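Local coordinates for extracellular solute-binding protein, family 5 (Chelativorans sp., PDB 6WM6) that binds EDTA and related aminopolycarboxylates in the periplasm, probably to deliver them to an ABC transporter for uptake, at residues 337-351 against 523-535. Residues are numbered along the deposited sequence; the frame is centred on the assembly and turned at random.
Sequences KAKTADPYLRNWPHM and ALFPIYQLPTALI
Ile527 O accepts two hydrogen bonds, from Met351 N and from a water. Met351 N donates to Ile527 O at 3.0 Å, from above the carbonyl plane, and the water also bonds His350 ND1. The fold is that of a periplasmic binding protein of family 5; here the loop after helix 333-340 packs on strand 524-537, which pairs with strand 305-311 in a mixed sheet. Trp348 carries the middle of the contact. Trp348 NE1 bonds Gln529 O at 2.8 Å, with the oxygen in the indole plane and an N-H...O angle of 151°. CG of Trp348 is anti to the backbone N (chi1 -156°), and this brings NE1 within reach of Gln529 O. The indole edge meets the face of the Tyr528 ring in an offset T-shaped pair, planes at 90°. Further round the indole, Trp348 CH2 lies 3.9 Å from Pro531 CB. Leu345 CD1 sits over the centre of one indole face and Pro349 CD toward the rim of the opposite one, so the ring is held between them. A leucine in place of Trp348 would probably leave Gln529 O without its N-H donor and open a gap beside Tyr528 and Pro531. Tyr528 reaches on to the helix end. Tyr528 OH lies 2.8 Å from Thr340 OG1, which also bonds Leu336 O, and Ala341 CB packs against Tyr528 CZ. The lysine chain of Lys337 bends, and NZ forms a salt bridge with Asp342 OD1 on its syn lone pair and donates to Trp348 O. Gln529 NE2 bonds Ser303 O, and a second water joins Pro349 O to Gln529 N and OE1.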
# COMPACT_ATOMS: atom_id res chain seq x y z
N LYS A 337 -21.67 -2.18 -5.01
CA LYS A 337 -21.34 -2.40 -3.62
C LYS A 337 -22.37 -3.29 -2.93
O LYS A 337 -22.01 -4.11 -2.09
CB LYS A 337 -21.21 -1.04 -2.92
CG LYS A 337 -20.55 -1.11 -1.55
CD LYS A 337 -20.28 0.28 -0.95
CE LYS A 337 -21.52 0.98 -0.48
NZ LYS A 337 -22.07 0.37 0.77
N ALA A 338 -23.65 -3.16 -3.31
CA ALA A 338 -24.70 -3.99 -2.73
C ALA A 338 -24.50 -5.46 -3.02
O ALA A 338 -24.84 -6.32 -2.19
CB ALA A 338 -26.07 -3.56 -3.26
N LYS A 339 -23.94 -5.79 -4.18
CA LYS A 339 -23.76 -7.18 -4.57
C LYS A 339 -22.46 -7.79 -4.09
O LYS A 339 -22.38 -9.02 -3.93
CB LYS A 339 -23.81 -7.30 -6.10
CG LYS A 339 -25.12 -6.89 -6.75
CD LYS A 339 -26.10 -8.04 -6.77
CE LYS A 339 -27.33 -7.70 -7.62
NZ LYS A 339 -28.15 -6.62 -7.02
N THR A 340 -21.42 -6.99 -3.83
CA THR A 340 -20.10 -7.52 -3.57
C THR A 340 -19.54 -7.23 -2.19
O THR A 340 -18.59 -7.90 -1.78
CB THR A 340 -19.09 -7.00 -4.61
OG1 THR A 340 -19.03 -5.56 -4.53
CG2 THR A 340 -19.49 -7.41 -6.01
N ALA A 341 -20.05 -6.22 -1.49
CA ALA A 341 -19.57 -5.86 -0.17
C ALA A 341 -20.68 -5.89 0.87
O ALA A 341 -20.50 -6.49 1.94
CB ALA A 341 -18.93 -4.45 -0.19
N ASP A 342 -21.82 -5.28 0.57
CA ASP A 342 -22.85 -5.10 1.59
C ASP A 342 -23.36 -6.40 2.20
O ASP A 342 -23.83 -6.35 3.35
CB ASP A 342 -24.04 -4.29 1.04
CG ASP A 342 -23.68 -2.85 0.64
OD1 ASP A 342 -22.58 -2.38 0.99
OD2 ASP A 342 -24.53 -2.22 -0.00
N PRO A 343 -23.35 -7.55 1.52
CA PRO A 343 -23.89 -8.76 2.16
C PRO A 343 -23.12 -9.20 3.40
O PRO A 343 -23.70 -9.90 4.24
CB PRO A 343 -23.83 -9.81 1.05
CG PRO A 343 -23.94 -9.02 -0.20
CD PRO A 343 -23.11 -7.77 0.08
N TYR A 344 -21.86 -8.82 3.55
CA TYR A 344 -21.06 -9.26 4.68
C TYR A 344 -20.26 -8.15 5.34
O TYR A 344 -19.58 -8.41 6.34
CB TYR A 344 -20.14 -10.43 4.30
CG TYR A 344 -18.96 -10.12 3.41
CD1 TYR A 344 -19.13 -9.80 2.06
CD2 TYR A 344 -17.65 -10.18 3.89
CE1 TYR A 344 -18.04 -9.54 1.23
CE2 TYR A 344 -16.58 -9.92 3.08
CZ TYR A 344 -16.76 -9.60 1.76
OH TYR A 344 -15.66 -9.35 0.96
N LEU A 345 -20.34 -6.92 4.85
CA LEU A 345 -19.62 -5.78 5.41
C LEU A 345 -20.63 -4.68 5.68
O LEU A 345 -21.27 -4.19 4.74
CB LEU A 345 -18.57 -5.29 4.42
CG LEU A 345 -17.52 -6.31 3.96
CD1 LEU A 345 -16.68 -5.73 2.85
CD2 LEU A 345 -16.65 -6.76 5.13
N ARG A 346 -20.77 -4.29 6.95
CA ARG A 346 -21.76 -3.29 7.33
C ARG A 346 -21.22 -1.88 7.13
O ARG A 346 -20.04 -1.61 7.38
CB ARG A 346 -22.15 -3.47 8.81
N ASN A 347 -22.08 -0.99 6.64
CA ASN A 347 -21.75 0.43 6.49
C ASN A 347 -20.42 0.60 5.78
O ASN A 347 -19.55 1.38 6.19
CB ASN A 347 -21.76 1.13 7.85
CG ASN A 347 -23.14 1.09 8.52
OD1 ASN A 347 -23.24 0.79 9.71
ND2 ASN A 347 -24.17 1.39 7.76
N TRP A 348 -20.26 -0.12 4.69
CA TRP A 348 -19.00 -0.07 3.94
C TRP A 348 -19.02 1.16 3.04
O TRP A 348 -19.96 1.34 2.26
CB TRP A 348 -18.82 -1.32 3.10
CG TRP A 348 -17.36 -1.58 2.79
CD1 TRP A 348 -16.71 -1.39 1.60
CD2 TRP A 348 -16.38 -2.04 3.72
NE1 TRP A 348 -15.38 -1.73 1.75
CE2 TRP A 348 -15.16 -2.14 3.03
CE3 TRP A 348 -16.42 -2.41 5.08
CZ2 TRP A 348 -13.99 -2.58 3.66
CZ3 TRP A 348 -15.27 -2.85 5.69
CH2 TRP A 348 -14.07 -2.94 4.97
N PRO A 349 -18.02 2.03 3.10
CA PRO A 349 -18.12 3.31 2.39
C PRO A 349 -17.80 3.20 0.91
O PRO A 349 -16.85 2.53 0.50
CB PRO A 349 -17.08 4.19 3.11
CG PRO A 349 -16.07 3.23 3.62
CD PRO A 349 -16.83 1.96 3.98
N HIS A 350 -18.58 3.90 0.11
CA HIS A 350 -18.16 4.24 -1.25
C HIS A 350 -16.90 5.09 -1.19
O HIS A 350 -16.67 5.86 -0.24
CB HIS A 350 -19.23 5.08 -1.94
CG HIS A 350 -20.47 4.34 -2.31
ND1 HIS A 350 -20.50 3.38 -3.30
CD2 HIS A 350 -21.74 4.43 -1.84
CE1 HIS A 350 -21.73 2.91 -3.43
NE2 HIS A 350 -22.50 3.53 -2.54
N MET A 351 -16.08 5.00 -2.23
CA MET A 351 -14.96 5.91 -2.41
C MET A 351 -15.19 6.69 -3.69
O MET A 351 -15.17 6.10 -4.79
CB MET A 351 -13.63 5.19 -2.43
CG MET A 351 -12.46 6.16 -2.52
SD MET A 351 -10.93 5.28 -2.16
CE MET A 351 -9.73 6.47 -2.81
N ALA A 523 -10.71 9.08 -16.52
CA ALA A 523 -9.84 7.95 -16.82
C ALA A 523 -9.64 7.02 -15.63
O ALA A 523 -9.00 5.96 -15.78
CB ALA A 523 -8.48 8.43 -17.35
N LEU A 524 -10.17 7.36 -14.47
CA LEU A 524 -9.99 6.54 -13.26
C LEU A 524 -11.25 6.66 -12.41
O LEU A 524 -11.62 7.76 -11.97
CB LEU A 524 -8.74 6.98 -12.50
CG LEU A 524 -8.35 6.12 -11.30
CD1 LEU A 524 -8.03 4.71 -11.73
CD2 LEU A 524 -7.13 6.75 -10.62
N PHE A 525 -11.91 5.53 -12.21
CA PHE A 525 -13.18 5.45 -11.47
C PHE A 525 -12.96 4.73 -10.16
O PHE A 525 -12.70 3.52 -10.16
CB PHE A 525 -14.18 4.68 -12.35
CG PHE A 525 -15.54 4.46 -11.73
CD1 PHE A 525 -16.50 5.46 -11.72
CD2 PHE A 525 -15.90 3.22 -11.24
CE1 PHE A 525 -17.76 5.24 -11.22
CE2 PHE A 525 -17.16 3.00 -10.70
CZ PHE A 525 -18.10 4.01 -10.69
N PRO A 526 -13.01 5.44 -9.04
CA PRO A 526 -12.83 4.78 -7.74
C PRO A 526 -14.09 4.03 -7.35
O PRO A 526 -15.20 4.45 -7.67
CB PRO A 526 -12.58 5.95 -6.78
CG PRO A 526 -13.40 7.11 -7.38
CD PRO A 526 -13.38 6.86 -8.90
N ILE A 527 -13.90 2.92 -6.63
CA ILE A 527 -15.01 2.02 -6.27
C ILE A 527 -15.16 2.00 -4.74
O ILE A 527 -16.01 2.71 -4.19
CB ILE A 527 -14.83 0.65 -6.93
CG1 ILE A 527 -14.80 0.79 -8.46
CG2 ILE A 527 -15.96 -0.29 -6.52
CD1 ILE A 527 -14.38 -0.46 -9.22
N TYR A 528 -14.37 1.21 -4.04
CA TYR A 528 -14.41 1.18 -2.57
C TYR A 528 -13.16 0.46 -2.09
O TYR A 528 -12.47 -0.24 -2.84
CB TYR A 528 -15.69 0.55 -2.03
CG TYR A 528 -15.95 -0.89 -2.40
CD1 TYR A 528 -15.15 -1.91 -1.89
CD2 TYR A 528 -17.02 -1.25 -3.23
CE1 TYR A 528 -15.38 -3.25 -2.20
CE2 TYR A 528 -17.23 -2.58 -3.55
CZ TYR A 528 -16.43 -3.56 -3.04
OH TYR A 528 -16.62 -4.91 -3.32
N GLN A 529 -12.89 0.62 -0.79
CA GLN A 529 -11.71 0.03 -0.16
C GLN A 529 -11.85 -1.47 0.01
O GLN A 529 -12.91 -2.00 0.37
CB GLN A 529 -11.53 0.67 1.22
CG GLN A 529 -11.01 2.11 1.19
CD GLN A 529 -11.30 2.80 2.48
OE1 GLN A 529 -12.39 3.32 2.69
NE2 GLN A 529 -10.30 2.84 3.35
N LEU A 530 -10.75 -2.19 -0.19
CA LEU A 530 -10.72 -3.60 0.10
C LEU A 530 -10.84 -3.83 1.60
O LEU A 530 -10.30 -3.07 2.39
CB LEU A 530 -9.41 -4.24 -0.38
CG LEU A 530 -9.28 -4.52 -1.88
CD1 LEU A 530 -9.24 -3.28 -2.73
CD2 LEU A 530 -8.01 -5.35 -2.11
N PRO A 531 -11.47 -4.91 2.02
CA PRO A 531 -11.41 -5.29 3.43
C PRO A 531 -10.12 -6.03 3.74
O PRO A 531 -9.67 -6.87 2.98
CB PRO A 531 -12.62 -6.23 3.59
CG PRO A 531 -12.77 -6.87 2.23
CD PRO A 531 -12.37 -5.79 1.23
N THR A 532 -9.54 -5.71 4.87
CA THR A 532 -8.49 -6.55 5.39
C THR A 532 -9.10 -7.76 6.11
O THR A 532 -10.29 -7.80 6.43
CB THR A 532 -7.64 -5.80 6.42
OG1 THR A 532 -8.46 -5.55 7.56
CG2 THR A 532 -7.10 -4.49 5.88
N ALA A 533 -8.27 -8.76 6.37
CA ALA A 533 -8.70 -9.89 7.19
C ALA A 533 -7.49 -10.45 7.91
O ALA A 533 -6.65 -11.13 7.31
CB ALA A 533 -9.37 -10.96 6.33
N LEU A 534 -7.41 -10.20 9.20
CA LEU A 534 -6.39 -10.79 10.08
C LEU A 534 -7.09 -11.86 10.89
O LEU A 534 -7.99 -11.57 11.67
CB LEU A 534 -5.82 -9.72 11.00
CG LEU A 534 -4.70 -10.13 11.93
CD1 LEU A 534 -3.44 -10.51 11.18
CD2 LEU A 534 -4.44 -8.99 12.92
N ILE A 535 -6.70 -13.12 10.68
CA ILE A 535 -7.37 -14.28 11.26
C ILE A 535 -6.30 -15.06 12.00
O ILE A 535 -5.25 -15.38 11.42
CB ILE A 535 -8.05 -15.13 10.18
CG1 ILE A 535 -8.93 -14.27 9.26
CG2 ILE A 535 -8.90 -16.24 10.84
CD1 ILE A 535 -9.49 -15.01 8.04
O HOH W 1 -14.98 -6.85 -1.23
O HOH W 2 -14.13 2.84 0.50
O HOH W 3 -18.59 2.27 -5.05